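PDB 3P02: uncharacterized protein from Bacteroides ovatus, which is of unknown function, its chain combining an E-set-like N-terminal region with a C-terminal region of the BT_3044-like family built around a large antiparallel beta sheet. Local coordinates for residues K211-F216 and K231-N236; E237-N242 and F274-Y279. All blocks are in the same frame, centred on the assembly; numbering follows the deposited sequence. Where two conformers were deposited one is given.

Contact 1. Residues K211-F216 and K231-N236; sequences KVFLQF and KIWAEN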
loop_
_atom_site.group_PDB
_atom_site.type_symbol
_atom_site.label_atom_id
_atom_site.label_comp_id
_atom_site.label_asym_id
_atom_site.label_seq_id
_atom_site.Cartn_x
_atom_site.Cartn_y
_atom_site.Cartn_z
ATOM N N LYS A 211 -14.701 4.299 6.596
ATOM C CA LYS A 211 -14.221 4.702 5.272
ATOM C C LYS A 211 -14.983 5.903 4.694
ATOM O O LYS A 211 -16.224 5.920 4.632
ATOM C CB LYS A 211 -14.355 3.530 4.296
ATOM C CG LYS A 211 -13.304 2.440 4.531
ATOM C CD LYS A 211 -13.582 1.165 3.721
ATOM C CE LYS A 211 -13.429 1.394 2.230
ATOM N NZ LYS A 211 -13.846 0.196 1.439
ATOM N N VAL A 212 -14.215 6.906 4.262
ATOM C CA VAL A 212 -14.753 8.102 3.602
ATOM C C VAL A 212 -14.078 8.182 2.247
ATOM O O VAL A 212 -12.844 8.208 2.174
ATOM C CB VAL A 212 -14.548 9.387 4.434
ATOM C CG1 VAL A 212 -15.039 10.601 3.638
ATOM C CG2 VAL A 212 -15.277 9.283 5.778
ATOM N N PHE A 213 -14.879 8.179 1.187
ATOM C CA PHE A 213 -14.376 8.180 -0.174
ATOM C C PHE A 213 -14.244 9.587 -0.706
ATOM O O PHE A 213 -15.077 10.451 -0.413
ATOM C CB PHE A 213 -15.319 7.388 -1.080
ATOM C CG PHE A 213 -15.426 5.908 -0.772
ATOM C CD1 PHE A 213 -16.310 5.442 0.205
ATOM C CD2 PHE A 213 -14.620 4.987 -1.429
ATOM C CE1 PHE A 213 -16.366 4.073 0.536
ATOM C CE2 PHE A 213 -14.687 3.620 -1.115
ATOM C CZ PHE A 213 -15.565 3.172 -0.143
ATOM N N LEU A 214 -13.196 9.797 -1.511
ATOM C CA LEU A 214 -12.920 11.051 -2.225
ATOM C C LEU A 214 -12.714 10.760 -3.664
ATOM O O LEU A 214 -11.938 9.840 -3.993
ATOM C CB LEU A 214 -11.652 11.760 -1.678
ATOM C CG LEU A 214 -11.772 12.315 -0.245
ATOM C CD1 LEU A 214 -10.372 12.636 0.328
ATOM C CD2 LEU A 214 -12.702 13.552 -0.211
ATOM N N GLN A 215 -13.363 11.537 -4.525
ATOM C CA GLN A 215 -13.170 11.398 -5.964
ATOM C C GLN A 215 -12.596 12.689 -6.508
ATOM O O GLN A 215 -13.158 13.753 -6.259
ATOM C CB GLN A 215 -14.485 11.036 -6.666
ATOM C CG GLN A 215 -14.355 10.887 -8.187
ATOM C CD GLN A 215 -15.677 10.520 -8.812
ATOM O OE1 GLN A 215 -16.595 10.044 -8.143
ATOM N NE2 GLN A 215 -15.803 10.720 -10.112
ATOM N N PHE A 216 -11.476 12.587 -7.226
ATOM C CA PHE A 216 -10.816 13.735 -7.847
ATOM C C PHE A 216 -11.328 13.850 -9.270
ATOM O O PHE A 216 -10.942 13.049 -10.124
ATOM C CB PHE A 216 -9.286 13.515 -7.823
ATOM C CG PHE A 216 -8.713 13.521 -6.434
ATOM C CD1 PHE A 216 -8.760 12.374 -5.630
ATOM C CD2 PHE A 216 -8.164 14.680 -5.897
ATOM C CE1 PHE A 216 -8.244 12.388 -4.333
ATOM C CE2 PHE A 216 -7.616 14.683 -4.606
ATOM C CZ PHE A 216 -7.677 13.533 -3.821
ATOM N N LYS A 231 -15.927 14.731 -5.279
ATOM C CA LYS A 231 -17.077 14.100 -4.637
ATOM C C LYS A 231 -16.569 13.531 -3.314
ATOM O O LYS A 231 -15.422 13.089 -3.242
ATOM C CB LYS A 231 -17.704 13.007 -5.508
ATOM C CG LYS A 231 -18.358 13.586 -6.767
ATOM C CD LYS A 231 -18.882 12.508 -7.701
ATOM C CE LYS A 231 -19.436 13.093 -8.979
ATOM N NZ LYS A 231 -19.901 12.032 -9.911
ATOM N N ILE A 232 -17.416 13.521 -2.301
ATOM C CA ILE A 232 -17.112 12.923 -1.005
ATOM C C ILE A 232 -18.334 12.117 -0.562
ATOM O O ILE A 232 -19.472 12.605 -0.679
ATOM C CB ILE A 232 -16.669 13.977 0.069
ATOM C CG1 ILE A 232 -16.079 13.255 1.310
ATOM C CG2 ILE A 232 -17.839 14.956 0.445
ATOM C CD1 ILE A 232 -15.442 14.239 2.387
ATOM N N TRP A 233 -18.124 10.893 -0.059
ATOM C CA TRP A 233 -19.263 10.111 0.397
ATOM C C TRP A 233 -18.826 8.971 1.310
ATOM O O TRP A 233 -17.641 8.665 1.410
ATOM C CB TRP A 233 -20.064 9.554 -0.818
ATOM C CG TRP A 233 -19.372 8.460 -1.584
ATOM C CD1 TRP A 233 -19.611 7.118 -1.485
ATOM C CD2 TRP A 233 -18.380 8.613 -2.618
ATOM N NE1 TRP A 233 -18.808 6.425 -2.363
ATOM C CE2 TRP A 233 -18.053 7.316 -3.084
ATOM C CE3 TRP A 233 -17.786 9.724 -3.247
ATOM C CZ2 TRP A 233 -17.161 7.100 -4.144
ATOM C CZ3 TRP A 233 -16.838 9.508 -4.238
ATOM C CH2 TRP A 233 -16.527 8.208 -4.674
ATOM N N ALA A 234 -19.802 8.317 1.951
ATOM C CA ALA A 234 -19.554 7.128 2.744
ATOM C C ALA A 234 -20.449 6.029 2.242
ATOM O O ALA A 234 -21.486 6.319 1.637
ATOM C CB ALA A 234 -19.826 7.385 4.228
ATOM N N GLU A 235 -20.038 4.777 2.433
ATOM C CA GLU A 235 -20.904 3.635 2.098
ATOM C C GLU A 235 -21.632 3.107 3.343
ATOM O O GLU A 235 -22.703 2.521 3.209
ATOM C CB GLU A 235 -20.110 2.478 1.486
ATOM C CG GLU A 235 -19.724 2.725 0.049
ATOM C CD GLU A 235 -18.895 1.624 -0.577
ATOM O OE1 GLU A 235 -18.474 0.688 0.140
ATOM O OE2 GLU A 235 -18.650 1.719 -1.796
ATOM N N ASN A 236 -21.019 3.257 4.529
ATOM C CA ASN A 236 -21.570 2.742 5.787
ATOM C C ASN A 236 -22.692 3.644 6.301
ATOM O O ASN A 236 -22.412 4.735 6.812
ATOM C CB ASN A 236 -20.463 2.606 6.833
ATOM C CG ASN A 236 -20.961 2.004 8.132
ATOM O OD1 ASN A 236 -22.085 1.443 8.202
ATOM N ND2 ASN A 236 -20.145 2.064 9.179
HETATM O O HOH W 1 -18.228 4.070 4.472
HETATM O O HOH W 2 -16.645 0.576 2.124
#
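Trp233 sets CG between its backbone N and carbonyl carbon (chi1 71°), while Phe213, directly across the hairpin, turns CG beside its own N (chi1 -65°); the two torsions lay the indole against the base of the phenylalanine. Phe213 CB sits over the centre of the six-membered ring, 3.5 Å from its centroid, a CH-pi contact. The rings themselves run nearly parallel, planes 11° apart, but are slid so far that they barely overlap. Gln215 CB meets the indole edge at Trp233 CZ3 (3.7 Å), and the extended chains of Gln215 and Lys231 run side by side. With an alanine at Trp233, Phe213 CB would probably lose the ring face it rests on and Gln215 CB the edge it meets, leaving a gap on this face. Two hydrogen-bonded antiparallel pairs join the strands: Phe213 N to Trp233 O (2.8 Å) and Gln215 N to Lys231 O (2.9 Å), each answered by a return bond. A water joins Lys211 NZ to Glu235 OE1. On the other face, Ile232 CG1 touches Val212 CG1 and Leu214 CD2, both at 3.7 Å. Val212 and Ile232 pack on Phe241 and Phe274, Leu214 meets Val193 and Phe195, and strand 192-196 pairs with the other edge of strand 211-220.

Contact 2. Residues E237-N242 and F274-Y279; sequences EKLKFN and FDFVDY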
loop_
_atom_site.group_PDB
_atom_site.type_symbol
_atom_site.label_atom_id
_atom_site.label_comp_id
_atom_site.label_asym_id
_atom_site.label_seq_id
_atom_site.Cartn_x
_atom_site.Cartn_y
_atom_site.Cartn_z
ATOM N N GLU A 237 -23.953 3.179 6.207
ATOM C CA GLU A 237 -25.115 3.955 6.674
ATOM C C GLU A 237 -25.062 4.239 8.186
ATOM O O GLU A 237 -25.604 5.261 8.622
ATOM C CB GLU A 237 -26.433 3.250 6.320
ATOM C CG GLU A 237 -26.718 3.162 4.826
ATOM C CD GLU A 237 -26.896 4.464 4.062
ATOM O OE1 GLU A 237 -27.531 5.400 4.598
ATOM O OE2 GLU A 237 -26.417 4.534 2.906
ATOM N N LYS A 238 -24.393 3.364 8.975
ATOM C CA LYS A 238 -24.264 3.555 10.443
ATOM C C LYS A 238 -23.378 4.749 10.798
ATOM O O LYS A 238 -23.520 5.278 11.892
ATOM C CB LYS A 238 -23.744 2.308 11.140
ATOM C CG LYS A 238 -24.662 1.104 10.957
ATOM C CD LYS A 238 -24.250 -0.012 11.902
ATOM C CE LYS A 238 -25.005 -1.295 11.607
ATOM N NZ LYS A 238 -24.903 -2.235 12.746
ATOM N N LEU A 239 -22.512 5.214 9.868
ATOM C CA LEU A 239 -21.682 6.410 10.121
ATOM C C LEU A 239 -22.497 7.686 10.252
ATOM O O LEU A 239 -21.983 8.698 10.754
ATOM C CB LEU A 239 -20.734 6.618 8.938
ATOM C CG LEU A 239 -19.315 6.224 9.001
ATOM C CD1 LEU A 239 -18.541 6.893 7.850
ATOM C CD2 LEU A 239 -18.664 6.614 10.323
ATOM N N LYS A 240 -23.739 7.691 9.694
ATOM C CA LYS A 240 -24.617 8.861 9.637
ATOM C C LYS A 240 -23.815 10.012 9.020
ATOM O O LYS A 240 -23.801 11.131 9.534
ATOM C CB LYS A 240 -25.216 9.215 11.017
ATOM C CG LYS A 240 -26.180 8.144 11.518
ATOM C CD LYS A 240 -26.450 8.310 13.003
ATOM C CE LYS A 240 -27.301 7.209 13.584
ATOM N NZ LYS A 240 -27.469 7.394 15.057
ATOM N N PHE A 241 -23.056 9.675 7.955
ATOM C CA PHE A 241 -22.229 10.653 7.251
ATOM C C PHE A 241 -23.076 11.765 6.673
ATOM O O PHE A 241 -24.038 11.504 5.953
ATOM C CB PHE A 241 -21.450 9.954 6.129
ATOM C CG PHE A 241 -20.517 10.855 5.354
ATOM C CD1 PHE A 241 -19.186 10.999 5.739
ATOM C CD2 PHE A 241 -20.950 11.502 4.205
ATOM C CE1 PHE A 241 -18.308 11.799 4.985
ATOM C CE2 PHE A 241 -20.081 12.332 3.471
ATOM C CZ PHE A 241 -18.770 12.472 3.868
ATOM N N ASN A 242 -22.710 13.017 6.960
ATOM C CA ASN A 242 -23.455 14.154 6.422
ATOM C C ASN A 242 -22.458 15.266 6.070
ATOM O O ASN A 242 -21.909 15.917 6.956
ATOM C CB ASN A 242 -24.515 14.623 7.430
ATOM C CG ASN A 242 -25.392 15.718 6.892
ATOM O OD1 ASN A 242 -25.557 15.863 5.691
ATOM N ND2 ASN A 242 -25.904 16.565 7.768
ATOM N N PHE A 274 -17.737 17.469 7.337
ATOM C CA PHE A 274 -18.783 16.471 7.475
ATOM C C PHE A 274 -18.954 15.998 8.882
ATOM O O PHE A 274 -17.980 15.812 9.619
ATOM C CB PHE A 274 -18.541 15.246 6.555
ATOM C CG PHE A 274 -17.267 14.465 6.844
ATOM C CD1 PHE A 274 -17.257 13.431 7.791
ATOM C CD2 PHE A 274 -16.082 14.777 6.203
ATOM C CE1 PHE A 274 -16.081 12.700 8.061
ATOM C CE2 PHE A 274 -14.919 14.024 6.448
ATOM C CZ PHE A 274 -14.925 13.003 7.389
ATOM N N ASP A 275 -20.209 15.696 9.222
ATOM C CA ASP A 275 -20.535 15.034 10.464
ATOM C C ASP A 275 -20.465 13.523 10.261
ATOM O O ASP A 275 -20.764 13.027 9.176
ATOM C CB ASP A 275 -21.952 15.402 10.958
ATOM C CG ASP A 275 -22.140 16.811 11.454
ATOM O OD1 ASP A 275 -21.113 17.479 11.788
ATOM O OD2 ASP A 275 -23.308 17.226 11.601
ATOM N N PHE A 276 -20.141 12.793 11.336
ATOM C CA PHE A 276 -20.179 11.336 11.342
ATOM C C PHE A 276 -20.287 10.903 12.767
ATOM O O PHE A 276 -19.997 11.681 13.681
ATOM C CB PHE A 276 -18.966 10.697 10.651
ATOM C CG PHE A 276 -17.732 10.728 11.506
ATOM C CD1 PHE A 276 -16.942 11.879 11.581
ATOM C CD2 PHE A 276 -17.362 9.608 12.262
ATOM C CE1 PHE A 276 -15.832 11.915 12.427
ATOM C CE2 PHE A 276 -16.270 9.659 13.126
ATOM C CZ PHE A 276 -15.502 10.803 13.192
ATOM N N VAL A 277 -20.665 9.643 12.966
ATOM C CA VAL A 277 -20.820 9.098 14.300
ATOM C C VAL A 277 -19.785 7.995 14.540
ATOM O O VAL A 277 -19.595 7.132 13.663
ATOM C CB VAL A 277 -22.273 8.554 14.444
ATOM C CG1 VAL A 277 -22.473 7.815 15.761
ATOM C CG2 VAL A 277 -23.301 9.675 14.296
ATOM N N ASP A 278 -19.172 7.997 15.720
ATOM C CA ASP A 278 -18.298 6.933 16.162
ATOM C C ASP A 278 -19.194 6.062 17.048
ATOM O O ASP A 278 -19.539 6.466 18.169
ATOM C CB ASP A 278 -17.085 7.478 16.915
ATOM C CG ASP A 278 -16.194 6.394 17.492
ATOM O OD1 ASP A 278 -16.678 5.226 17.659
ATOM O OD2 ASP A 278 -15.021 6.696 17.794
ATOM N N TYR A 279 -19.646 4.916 16.532
ATOM C CA TYR A 279 -20.572 4.067 17.282
ATOM C C TYR A 279 -19.872 2.803 17.810
ATOM O O TYR A 279 -20.545 1.856 18.216
ATOM C CB TYR A 279 -21.791 3.713 16.377
ATOM C CG TYR A 279 -21.423 2.917 15.138
ATOM C CD1 TYR A 279 -20.947 3.551 13.990
ATOM C CD2 TYR A 279 -21.581 1.528 15.102
ATOM C CE1 TYR A 279 -20.570 2.820 12.867
ATOM C CE2 TYR A 279 -21.254 0.794 13.967
ATOM C CZ TYR A 279 -20.756 1.445 12.847
ATOM O OH TYR A 279 -20.405 0.725 11.725
HETATM O O HOH W 3 -25.311 15.573 10.915
#
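Lys238 lays its aliphatic chain across the ring of Tyr279 at about a right angle, with CB over one face, 3.9 Å from the centroid, and CD close to CE2 of that ring; the tyrosine OH is bonded by Asn236 ND2. Next, Leu239 works with both backbone and side chain: its O accepts Val277 N at 2.7 Å, and its CD2 leans on Phe276 CD2 (3.8 Å). Lys240, in a left-handed backbone conformation, closes the short 3-10 turn, its N bonding back to Glu237 O, and packs CD on Val277 CG2, its NZ reaching a salt bridge with Glu286. From here the loop straightens to become strand 242-255, the neighbour of strand 262-278 in the antiparallel sheet. Phe241 extends CG opposite its backbone N (chi1 -178°), which carries CE1 over one face of the Phe274 ring, off centre and 3.4 Å from Phe274 CD1; the planes meet obliquely, at 31°. Asn242 then forms a hydrogen-bonded antiparallel pair with Asp275, its N giving to Asp275 O (2.9 Å) and its O taking Asp275 N (2.8 Å). Asp275 OD2 is hydrogen-bonded to Tyr244 OH and takes a second bond from a water; that water accepts only a weak bond from Asn242 ND2.

In the fold
The two contacts follow one another in the chain: contact 1 closes the hairpin of strands 211-220 and 228-234, and residues 237-242 of contact 2 come directly after it, leading into strand 242-255. Their centres lie about 12 Å apart, on the same side of the chain's centre; both reach the same large antiparallel sheet and belong to the BT_3044-like C-terminal region. Phe241 is one bridge between them, packing on Val212, Ile232 and Ala234 of contact 1; Phe274 also touches Val212 and Ile232, and Asn236 meets Tyr279. The loop between successive strands thus ties the end of the hairpin to strand 262-278, two places further across the sheet from strand 228-234.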